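Local coordinates for protein flavin-dependent monooxygenase, oxygenase subunit HsaA (Mycobacterium tuberculosis, PDB 3AFF) that probably hydroxylates the phenolic ring of the secosteroid 3-HSA ortho to its hydroxyl during cholesterol catabolism, using reduced flavin and dioxygen, at residues P55-G60 against A222-P227; W94-F99 against W150-G155; Q104-G109 against R204-S209; R173-I178 against K198-P203. All coordinates share one frame; numbering follows the deposited sequence.

Contact 1 (P55-G60 against A222-P227); sequences PQQWGG and ATNSAP
A short 3-10 turn at Q56-W58, in the loop between helices 38-47 and 65-76 of the acyl-CoA dehydrogenase-like N-terminal domain, sets Q57, together with P55 just before it, against N224 in the long loop that leads to helix 233-259. The bond across is amide to amide: Q57 NE2 donates to N224 OD1 over 2.9 Å, almost straight at 171°. The acceptor lies in the amide plane of Q57, whereas the donor is tilted 32° from the carbonyl plane of N224, and the two amides are strongly twisted against each other. Q57 CG sits between its own backbone N and carbonyl carbon (chi1 63°), and the chain runs on extended from there, which carries NE2 across to the asparagine. The P55 ring packs against the same amide, with P55 CB 3.2 Å from N224 OD1. T223 comes alongside, its CB 3.8 Å from Q57 NE2, while its hydroxyl is hydrogen-bonded to Q101. The other ends of both amides are held by the nearby 97-104 region of the same chain: Q57 OE1 accepts from Q101, and N224 ND2 bonds to A97 O and Q104 OE1, so the asparagine is gripped from both ends and its rotation is fixed. The 3-10 turn itself is closed on P55 O, which takes W58 N and G60 N from opposite faces of its plane. A bridging water adds a second polar link between the loops: it accepts from Q57 N and donates to N224 OD1, 2.7 Å from that oxygen.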
# COMPACT_ATOMS: atom_id res chain seq x y z
N PRO A 55 -10.38 -6.07 52.40
CA PRO A 55 -10.88 -4.82 53.00
C PRO A 55 -10.26 -4.44 54.36
O PRO A 55 -9.77 -5.30 55.13
CB PRO A 55 -12.40 -5.04 53.07
CG PRO A 55 -12.64 -6.17 52.08
CD PRO A 55 -11.48 -7.03 52.15
N GLN A 56 -10.19 -3.13 54.58
CA GLN A 56 -9.66 -2.59 55.85
C GLN A 56 -10.43 -3.10 57.09
O GLN A 56 -9.80 -3.35 58.14
CB GLN A 56 -9.46 -1.05 55.83
CG GLN A 56 -10.72 -0.24 56.05
CD GLN A 56 -11.22 -0.22 57.54
OE1 GLN A 56 -10.45 -0.50 58.48
NE2 GLN A 56 -12.52 0.12 57.75
N GLN A 57 -11.75 -3.29 56.99
CA GLN A 57 -12.50 -3.82 58.18
C GLN A 57 -11.99 -5.19 58.61
O GLN A 57 -12.19 -5.60 59.75
CB GLN A 57 -14.00 -3.90 57.95
CG GLN A 57 -14.40 -4.87 56.81
CD GLN A 57 -15.89 -5.21 56.84
OE1 GLN A 57 -16.45 -5.57 57.88
NE2 GLN A 57 -16.54 -5.06 55.71
N TRP A 58 -11.29 -5.89 57.72
CA TRP A 58 -10.75 -7.18 58.05
C TRP A 58 -9.27 -7.14 58.33
O TRP A 58 -8.64 -8.20 58.44
CB TRP A 58 -11.10 -8.18 56.91
CG TRP A 58 -12.61 -8.34 56.71
CD1 TRP A 58 -13.33 -8.01 55.60
CD2 TRP A 58 -13.55 -8.88 57.65
NE1 TRP A 58 -14.65 -8.28 55.78
CE2 TRP A 58 -14.82 -8.85 57.02
CE3 TRP A 58 -13.45 -9.40 58.96
CZ2 TRP A 58 -15.99 -9.26 57.68
CZ3 TRP A 58 -14.62 -9.86 59.59
CH2 TRP A 58 -15.86 -9.77 58.95
N GLY A 59 -8.70 -5.92 58.44
CA GLY A 59 -7.25 -5.71 58.50
C GLY A 59 -6.46 -5.71 57.18
O GLY A 59 -5.20 -5.95 57.18
N GLY A 60 -7.17 -5.48 56.06
CA GLY A 60 -6.54 -5.60 54.75
C GLY A 60 -6.08 -4.22 54.34
O GLY A 60 -6.39 -3.27 55.01
N ALA A 222 -21.84 -2.13 50.32
CA ALA A 222 -22.49 -1.40 51.41
C ALA A 222 -21.57 -1.27 52.63
O ALA A 222 -21.71 -0.31 53.41
CB ALA A 222 -23.82 -2.10 51.78
N THR A 223 -20.60 -2.18 52.78
CA THR A 223 -19.65 -2.17 53.91
C THR A 223 -18.17 -2.00 53.49
O THR A 223 -17.32 -1.73 54.34
CB THR A 223 -19.82 -3.45 54.80
OG1 THR A 223 -19.86 -4.65 53.97
CG2 THR A 223 -21.13 -3.38 55.64
N ASN A 224 -17.87 -2.16 52.20
CA ASN A 224 -16.51 -1.98 51.65
C ASN A 224 -16.50 -0.93 50.55
O ASN A 224 -16.77 -1.20 49.37
CB ASN A 224 -15.93 -3.29 51.13
CG ASN A 224 -15.89 -4.33 52.20
OD1 ASN A 224 -15.39 -4.07 53.29
ND2 ASN A 224 -16.42 -5.54 51.90
N SER A 225 -16.19 0.28 50.99
CA SER A 225 -16.38 1.49 50.20
C SER A 225 -15.12 1.89 49.40
O SER A 225 -15.18 2.81 48.59
CB SER A 225 -16.89 2.66 51.15
OG SER A 225 -15.83 3.09 52.02
N ALA A 226 -13.99 1.23 49.62
CA ALA A 226 -12.75 1.58 48.95
C ALA A 226 -12.96 1.51 47.42
O ALA A 226 -13.69 0.65 46.91
CB ALA A 226 -11.57 0.66 49.39
N PRO A 227 -12.35 2.46 46.68
CA PRO A 227 -12.52 2.53 45.22
C PRO A 227 -12.10 1.22 44.49
O PRO A 227 -12.68 0.90 43.45
CB PRO A 227 -11.61 3.72 44.82
CG PRO A 227 -10.72 3.99 46.04
CD PRO A 227 -11.53 3.55 47.22
O HOH W 1 -13.80 -2.39 54.76

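Contact 2 (W94-F99 against W150-G155); sequences WHLALF and WTFVGG
F152 reaches from strand 150-159 into the end of helix 80-96, where its ring is met by H95, L96 and F99 in a buried aromatic cluster. H95 ND1 lies over one face of the F152 ring, offset toward the rim, 3.5 Å from F152 CE2. The two rings are oblique, with planes at 47° and centroids 4.5 Å apart. F99 is turned nearly parallel to F152, at 20°, but is slid so far along that the rings barely overlap; the touch is F99 CE2 to F152 CE1, 3.4 Å. At the edge of F152, near the ring plane, comes the backbone N of L96, and L96 CB packs on F152 CZ at 4.1 Å. H95 CG stands anti to the backbone N (chi1 -171°), which directs the imidazole toward the strand. The type I turn L96-F99, closed by F99 N to L96 O, returns the second phenyl ring to the cluster. Across this interface the contact is van der Waals and aromatic; the polar need of H95 ND1 is met by the hydroxyl of Y120, an FMN-binding residue by similarity. The cluster thus probably helps to position that tyrosine from the second shell of the flavin site.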
# COMPACT_ATOMS: atom_id res chain seq x y z
N TRP A 94 -10.38 -9.78 47.12
CA TRP A 94 -11.15 -8.76 46.39
C TRP A 94 -12.56 -9.28 46.11
O TRP A 94 -13.60 -8.58 46.28
CB TRP A 94 -10.38 -8.36 45.06
CG TRP A 94 -11.13 -7.33 44.18
CD1 TRP A 94 -11.10 -5.96 44.31
CD2 TRP A 94 -12.02 -7.61 43.09
NE1 TRP A 94 -11.91 -5.39 43.37
CE2 TRP A 94 -12.50 -6.36 42.62
CE3 TRP A 94 -12.47 -8.80 42.45
CZ2 TRP A 94 -13.40 -6.25 41.55
CZ3 TRP A 94 -13.35 -8.70 41.38
CH2 TRP A 94 -13.82 -7.44 40.94
N HIS A 95 -12.67 -10.50 45.58
CA HIS A 95 -13.97 -10.93 45.15
C HIS A 95 -14.93 -11.09 46.38
O HIS A 95 -16.09 -10.75 46.29
CB HIS A 95 -13.87 -12.30 44.45
CG HIS A 95 -15.15 -12.72 43.79
ND1 HIS A 95 -15.28 -13.94 43.17
CD2 HIS A 95 -16.34 -12.09 43.64
CE1 HIS A 95 -16.48 -14.02 42.63
NE2 HIS A 95 -17.14 -12.91 42.89
N LEU A 96 -14.43 -11.63 47.48
CA LEU A 96 -15.24 -11.86 48.72
C LEU A 96 -15.75 -10.57 49.34
O LEU A 96 -16.82 -10.51 49.95
CB LEU A 96 -14.42 -12.68 49.74
CG LEU A 96 -15.22 -13.06 50.99
CD1 LEU A 96 -16.47 -13.87 50.59
CD2 LEU A 96 -14.34 -13.79 51.92
N ALA A 97 -14.99 -9.50 49.15
CA ALA A 97 -15.36 -8.14 49.54
C ALA A 97 -16.63 -7.70 48.89
O ALA A 97 -17.22 -6.78 49.38
CB ALA A 97 -14.22 -7.13 49.13
N LEU A 98 -17.06 -8.31 47.75
CA LEU A 98 -18.30 -7.88 47.09
C LEU A 98 -19.49 -8.75 47.56
O LEU A 98 -20.63 -8.43 47.32
CB LEU A 98 -18.17 -8.03 45.56
CG LEU A 98 -16.94 -7.34 44.91
CD1 LEU A 98 -16.81 -7.76 43.44
CD2 LEU A 98 -17.06 -5.77 45.01
N PHE A 99 -19.19 -9.82 48.25
CA PHE A 99 -20.25 -10.68 48.87
C PHE A 99 -20.95 -9.93 50.03
O PHE A 99 -20.40 -8.97 50.61
CB PHE A 99 -19.62 -11.99 49.37
CG PHE A 99 -19.63 -13.07 48.30
CD1 PHE A 99 -20.50 -14.13 48.38
CD2 PHE A 99 -18.79 -12.97 47.19
CE1 PHE A 99 -20.52 -15.13 47.40
CE2 PHE A 99 -18.79 -13.96 46.16
CZ PHE A 99 -19.67 -15.02 46.26
N TRP A 150 -12.23 -22.37 52.07
CA TRP A 150 -13.49 -22.08 51.43
C TRP A 150 -13.19 -22.01 49.91
O TRP A 150 -12.02 -21.86 49.51
CB TRP A 150 -13.91 -20.68 51.82
CG TRP A 150 -14.45 -20.49 53.25
CD1 TRP A 150 -13.71 -20.27 54.40
CD2 TRP A 150 -15.83 -20.45 53.64
NE1 TRP A 150 -14.56 -20.14 55.47
CE2 TRP A 150 -15.87 -20.25 55.04
CE3 TRP A 150 -17.05 -20.56 52.94
CZ2 TRP A 150 -17.08 -20.14 55.77
CZ3 TRP A 150 -18.24 -20.47 53.65
CH2 TRP A 150 -18.25 -20.23 55.07
N THR A 151 -14.24 -22.08 49.09
CA THR A 151 -14.07 -21.96 47.66
C THR A 151 -15.24 -21.25 47.04
O THR A 151 -16.38 -21.37 47.51
CB THR A 151 -13.88 -23.37 46.98
OG1 THR A 151 -13.26 -23.18 45.73
CG2 THR A 151 -15.26 -24.18 46.80
N PHE A 152 -14.97 -20.59 45.92
CA PHE A 152 -16.05 -20.22 44.96
C PHE A 152 -16.22 -21.27 43.88
O PHE A 152 -15.25 -21.82 43.40
CB PHE A 152 -15.72 -18.92 44.23
CG PHE A 152 -15.49 -17.72 45.15
CD1 PHE A 152 -16.47 -17.33 46.08
CD2 PHE A 152 -14.33 -16.97 45.05
CE1 PHE A 152 -16.30 -16.18 46.89
CE2 PHE A 152 -14.15 -15.82 45.90
CZ PHE A 152 -15.14 -15.43 46.78
N VAL A 153 -17.45 -21.53 43.46
CA VAL A 153 -17.67 -22.39 42.28
C VAL A 153 -18.70 -21.61 41.49
O VAL A 153 -19.63 -21.02 42.06
CB VAL A 153 -18.23 -23.85 42.65
CG1 VAL A 153 -17.14 -24.69 43.23
CG2 VAL A 153 -19.44 -23.77 43.57
N GLY A 154 -18.52 -21.59 40.18
CA GLY A 154 -19.42 -20.90 39.32
C GLY A 154 -20.46 -21.76 38.62
O GLY A 154 -20.21 -22.91 38.34
N GLY A 155 -21.60 -21.16 38.32
CA GLY A 155 -22.65 -21.83 37.62
C GLY A 155 -23.94 -21.05 37.67
O GLY A 155 -24.04 -20.01 38.36

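Contact 3 (Q104-G109 against R204-S209); sequences QEEVWG and RHRFLS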
# COMPACT_ATOMS: atom_id res chain seq x y z
N GLN A 104 -18.89 -12.55 54.29
CA GLN A 104 -17.52 -12.12 54.68
C GLN A 104 -17.27 -12.49 56.15
O GLN A 104 -16.25 -13.03 56.50
CB GLN A 104 -17.40 -10.60 54.51
CG GLN A 104 -17.40 -10.12 53.08
CD GLN A 104 -17.33 -8.61 53.04
OE1 GLN A 104 -16.37 -8.02 53.55
NE2 GLN A 104 -18.32 -7.98 52.45
N GLU A 105 -18.27 -12.22 57.00
CA GLU A 105 -18.22 -12.57 58.46
C GLU A 105 -18.00 -14.06 58.69
O GLU A 105 -17.09 -14.43 59.49
CB GLU A 105 -19.47 -12.04 59.19
CG GLU A 105 -19.59 -12.52 60.67
CD GLU A 105 -18.59 -11.79 61.60
OE1 GLU A 105 -18.21 -10.64 61.26
OE2 GLU A 105 -18.23 -12.35 62.67
N GLU A 106 -18.70 -14.91 57.92
CA GLU A 106 -18.45 -16.35 58.00
C GLU A 106 -17.02 -16.82 57.67
O GLU A 106 -16.47 -17.76 58.29
CB GLU A 106 -19.50 -17.14 57.18
CG GLU A 106 -20.93 -16.94 57.71
CD GLU A 106 -21.99 -17.57 56.83
OE1 GLU A 106 -23.17 -17.69 57.25
OE2 GLU A 106 -21.66 -17.99 55.73
N VAL A 107 -16.44 -16.20 56.66
CA VAL A 107 -15.07 -16.53 56.25
C VAL A 107 -13.99 -16.00 57.19
O VAL A 107 -13.07 -16.74 57.60
CB VAL A 107 -14.81 -16.01 54.81
CG1 VAL A 107 -13.46 -16.38 54.37
CG2 VAL A 107 -15.84 -16.62 53.87
N TRP A 108 -14.12 -14.70 57.49
CA TRP A 108 -13.08 -13.94 58.14
C TRP A 108 -13.40 -13.49 59.60
O TRP A 108 -12.54 -12.93 60.25
CB TRP A 108 -12.84 -12.67 57.30
CG TRP A 108 -12.06 -12.93 56.02
CD1 TRP A 108 -11.09 -13.87 55.83
CD2 TRP A 108 -12.17 -12.21 54.79
NE1 TRP A 108 -10.60 -13.80 54.54
CE2 TRP A 108 -11.25 -12.78 53.88
CE3 TRP A 108 -12.97 -11.14 54.36
CZ2 TRP A 108 -11.08 -12.30 52.57
CZ3 TRP A 108 -12.79 -10.67 53.02
CH2 TRP A 108 -11.87 -11.25 52.17
N GLY A 109 -14.62 -13.69 60.09
CA GLY A 109 -15.03 -13.17 61.41
C GLY A 109 -14.18 -13.67 62.57
O GLY A 109 -14.06 -12.96 63.56
N ARG A 204 -28.70 -18.02 50.57
CA ARG A 204 -28.68 -16.89 49.63
C ARG A 204 -27.54 -15.86 49.78
O ARG A 204 -27.08 -15.28 48.77
CB ARG A 204 -30.06 -16.20 49.54
CG ARG A 204 -31.06 -17.09 48.71
CD ARG A 204 -32.25 -16.36 48.27
NE ARG A 204 -33.06 -15.87 49.41
CZ ARG A 204 -34.10 -16.56 49.89
NH1 ARG A 204 -34.41 -17.74 49.36
NH2 ARG A 204 -34.81 -16.07 50.87
N HIS A 205 -27.08 -15.63 50.99
CA HIS A 205 -26.05 -14.66 51.22
C HIS A 205 -24.70 -15.21 50.77
O HIS A 205 -23.72 -14.45 50.72
CB HIS A 205 -25.99 -14.15 52.70
CG HIS A 205 -25.69 -15.23 53.70
ND1 HIS A 205 -26.66 -16.10 54.16
CD2 HIS A 205 -24.53 -15.63 54.26
CE1 HIS A 205 -26.11 -16.97 54.98
NE2 HIS A 205 -24.82 -16.71 55.05
N ARG A 206 -24.66 -16.52 50.43
CA ARG A 206 -23.42 -17.05 49.90
C ARG A 206 -23.45 -17.38 48.39
O ARG A 206 -22.72 -18.21 47.92
CB ARG A 206 -22.91 -18.20 50.76
CG ARG A 206 -22.32 -17.78 52.11
CD ARG A 206 -21.38 -18.82 52.72
NE ARG A 206 -22.11 -19.70 53.64
CZ ARG A 206 -22.34 -21.01 53.45
NH1 ARG A 206 -21.90 -21.64 52.35
NH2 ARG A 206 -23.07 -21.71 54.35
N PHE A 207 -24.28 -16.68 47.66
CA PHE A 207 -24.23 -16.66 46.22
C PHE A 207 -24.12 -15.20 45.83
O PHE A 207 -24.89 -14.41 46.35
CB PHE A 207 -25.55 -17.15 45.63
CG PHE A 207 -25.70 -16.91 44.13
CD1 PHE A 207 -25.00 -17.72 43.20
CD2 PHE A 207 -26.60 -15.97 43.64
CE1 PHE A 207 -25.13 -17.55 41.82
CE2 PHE A 207 -26.74 -15.77 42.25
CZ PHE A 207 -26.03 -16.60 41.34
N LEU A 208 -23.28 -14.88 44.82
CA LEU A 208 -23.20 -13.53 44.32
C LEU A 208 -23.30 -13.59 42.78
O LEU A 208 -22.47 -14.27 42.13
CB LEU A 208 -21.87 -12.85 44.75
CG LEU A 208 -21.62 -11.49 44.08
CD1 LEU A 208 -22.70 -10.51 44.52
CD2 LEU A 208 -20.24 -10.93 44.38
N SER A 209 -24.31 -12.91 42.24
CA SER A 209 -24.61 -12.88 40.82
C SER A 209 -23.60 -12.00 40.05
O SER A 209 -23.14 -10.96 40.56
CB SER A 209 -26.01 -12.32 40.70
OG SER A 209 -26.43 -12.15 39.36
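E106 on helix 101-108 meets two basic side chains at once, one on each carboxylate oxygen. H205 NE2 donates to E106 OE1 at 2.9 Å with an N-H...O angle of 154°, and R206 NE donates to E106 OE2 at 2.7 Å in a salt bridge that is clearly bent, at 131°. The two oxygens are used differently. OE2 offers its syn lone pair to the arginine, whereas OE1 is met from above the carboxylate plane, 47° out of it. Each oxygen is met at the edge of the donor group, somewhat tilted from its plane: the imidazole stands steeply to the carboxylate and the guanidinium is turned about midway. R206 CD also lies against the glutamate, 3.1 Å from E106 OE2. The E106 chain is extended beyond CG, so the carboxylate stands off the helix far enough to meet both partners. This couples the last helix of the N-terminal helical domain, as in the acyl-CoA dehydrogenase fold, to the beta domain, at the bend between strands 200-203 and 207-209. R206 has a second acceptor, since its NH1 bonds to L170 O on the adjoining strand 162-172; the side chain therefore ties the sheet to the helix, bending at chi3 between the two. W150 packs against both E106 and R206, flanking the ion pair with an indole. With a histidine and an arginine on the same carboxylate, E106 is probably kept ionised, and its negative charge would tend to raise the proton affinity of H205.

Contact 4 (R173-I178 against K198-P203); sequences RSEYEI and KDVFVP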
# COMPACT_ATOMS: atom_id res chain seq x y z
N ARG A 173 -14.86 -25.67 53.15
CA ARG A 173 -14.04 -26.85 52.91
C ARG A 173 -14.63 -28.21 53.42
O ARG A 173 -14.47 -29.25 52.77
CB ARG A 173 -12.62 -26.59 53.41
CG ARG A 173 -11.63 -27.76 53.23
CD ARG A 173 -10.95 -27.76 51.90
NE ARG A 173 -10.76 -29.15 51.46
CZ ARG A 173 -9.67 -29.88 51.63
NH1 ARG A 173 -8.54 -29.36 52.20
NH2 ARG A 173 -9.70 -31.13 51.19
N SER A 174 -15.36 -28.16 54.54
CA SER A 174 -16.08 -29.32 55.06
C SER A 174 -17.15 -29.86 54.12
O SER A 174 -17.55 -31.03 54.25
CB SER A 174 -16.73 -28.98 56.41
OG SER A 174 -17.67 -27.90 56.28
N GLU A 175 -17.62 -29.03 53.19
CA GLU A 175 -18.67 -29.42 52.25
C GLU A 175 -18.28 -29.85 50.84
O GLU A 175 -19.17 -30.20 50.06
CB GLU A 175 -19.77 -28.36 52.23
CG GLU A 175 -20.48 -28.39 53.59
CD GLU A 175 -21.30 -27.20 53.89
OE1 GLU A 175 -21.42 -26.32 53.05
OE2 GLU A 175 -21.84 -27.13 55.01
N TYR A 176 -16.98 -29.83 50.50
CA TYR A 176 -16.50 -30.45 49.21
C TYR A 176 -15.27 -31.33 49.44
O TYR A 176 -14.68 -31.26 50.51
CB TYR A 176 -16.15 -29.42 48.10
CG TYR A 176 -15.20 -28.37 48.54
CD1 TYR A 176 -13.82 -28.45 48.24
CD2 TYR A 176 -15.67 -27.22 49.22
CE1 TYR A 176 -12.93 -27.40 48.65
CE2 TYR A 176 -14.80 -26.21 49.63
CZ TYR A 176 -13.44 -26.31 49.36
OH TYR A 176 -12.58 -25.32 49.80
N GLU A 177 -14.88 -32.06 48.39
CA GLU A 177 -13.77 -33.01 48.39
C GLU A 177 -12.80 -32.46 47.32
O GLU A 177 -13.24 -32.01 46.22
CB GLU A 177 -14.31 -34.40 47.99
CG GLU A 177 -13.25 -35.54 48.09
CD GLU A 177 -13.50 -36.80 47.17
OE1 GLU A 177 -14.71 -37.13 46.89
OE2 GLU A 177 -12.50 -37.44 46.74
N ILE A 178 -11.52 -32.43 47.65
CA ILE A 178 -10.50 -32.13 46.65
C ILE A 178 -9.98 -33.42 46.05
O ILE A 178 -9.40 -34.23 46.77
CB ILE A 178 -9.35 -31.33 47.26
CG1 ILE A 178 -9.93 -29.98 47.78
CG2 ILE A 178 -8.20 -31.20 46.21
CD1 ILE A 178 -8.86 -29.08 48.44
N LYS A 198 -21.54 -32.32 46.33
CA LYS A 198 -22.76 -33.16 46.19
C LYS A 198 -23.83 -32.73 47.17
O LYS A 198 -23.63 -32.83 48.40
CB LYS A 198 -22.48 -34.65 46.43
CG LYS A 198 -21.06 -35.07 46.25
CD LYS A 198 -20.90 -36.56 45.73
CE LYS A 198 -19.39 -36.99 45.76
NZ LYS A 198 -18.60 -36.58 47.03
N ASP A 199 -24.96 -32.28 46.64
CA ASP A 199 -26.15 -31.95 47.42
C ASP A 199 -25.82 -31.03 48.59
O ASP A 199 -26.21 -31.32 49.73
CB ASP A 199 -26.87 -33.22 47.95
CG ASP A 199 -27.64 -33.95 46.88
OD1 ASP A 199 -27.97 -33.33 45.86
OD2 ASP A 199 -27.93 -35.17 47.06
N VAL A 200 -25.11 -29.94 48.30
CA VAL A 200 -24.73 -28.98 49.34
C VAL A 200 -25.68 -27.79 49.39
O VAL A 200 -25.88 -27.07 48.36
CB VAL A 200 -23.24 -28.49 49.14
CG1 VAL A 200 -22.91 -27.42 50.11
CG2 VAL A 200 -22.26 -29.68 49.30
N PHE A 201 -26.27 -27.57 50.58
CA PHE A 201 -27.10 -26.41 50.82
C PHE A 201 -26.24 -25.13 50.96
O PHE A 201 -25.31 -25.09 51.79
CB PHE A 201 -28.02 -26.59 52.07
CG PHE A 201 -28.82 -25.38 52.35
CD1 PHE A 201 -29.84 -25.03 51.50
CD2 PHE A 201 -28.48 -24.53 53.39
CE1 PHE A 201 -30.56 -23.88 51.69
CE2 PHE A 201 -29.17 -23.38 53.57
CZ PHE A 201 -30.26 -23.05 52.73
N VAL A 202 -26.50 -24.14 50.10
CA VAL A 202 -25.82 -22.83 50.14
C VAL A 202 -26.86 -21.79 50.39
O VAL A 202 -27.80 -21.64 49.62
CB VAL A 202 -24.97 -22.54 48.83
CG1 VAL A 202 -24.22 -21.24 48.97
CG2 VAL A 202 -23.94 -23.67 48.61
N PRO A 203 -26.73 -21.04 51.48
CA PRO A 203 -27.74 -20.01 51.71
C PRO A 203 -27.62 -18.80 50.73
O PRO A 203 -26.57 -18.58 50.13
CB PRO A 203 -27.49 -19.62 53.18
CG PRO A 203 -25.97 -19.87 53.41
CD PRO A 203 -25.71 -21.12 52.54
O HOH W 2 -22.84 -24.25 52.22
O HOH W 3 -20.21 -32.37 48.94
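E175 and V200 make the main touch of this contact in the beta domain, where the 3-10 turn 173-175 between strands 162-172 and 177-179 faces the corner at D199, a G1 beta bulge at which strand 193-198 gives way to 200-203. Both methyls of V200 touch E175: CG2 lies 3.2 Å from the backbone E175 O, and CG1 lies 3.5 Å from the carboxylate oxygen E175 OE1. V200 CG1 is anti to the backbone N (chi1 174°) and CG2 is anti to the carbonyl carbon, which spreads the two methyls over the main chain and the side chain of the glutamate. V200 also packs on I171 of strand 162-172.

Polar contact at the same place is relayed by water. One water donates to E175 OE1 and to F201 O, 2.6 Å from each, and so ties the end of the extended glutamate chain to strand 200-203. The second water joins the main chains, donating to E175 O at 2.7 Å and accepting from K198 N at 2.9 Å. At the surface E177 and K198 make a long salt bridge, E177 OE1 to K198 NZ 3.9 Å, probably weak; the lysine chain bends at chi2 and chi4 to bring its amine there. Outward from this shell, E177 pairs through its backbone with V196, and V200 with V135, while the bulge is probably steadied by D199 N, which bonds to N136 OD1.

Contacts 1 to 3 adjoin one another, and contact 4 lies on the surface of the beta domain. Contacts 1 and 2 touch where P55 CG packs on A97 CB at 3.5 Å, and contacts 1 and 3 through W58 NE1, which bonds to Q104 OE1 at 2.8 Å. Contacts 2 and 3 have centres 8 Å apart and meet where F99 CZ packs on L208 CB. Contact 4 reaches contact 2 through Y176, packed on T151, and lies about 15 Å from contact 1 at the nearest atoms. Contact 2 comes closest to the flavin site predicted by similarity, the H95 side chain being about 3 Å from that of Y120.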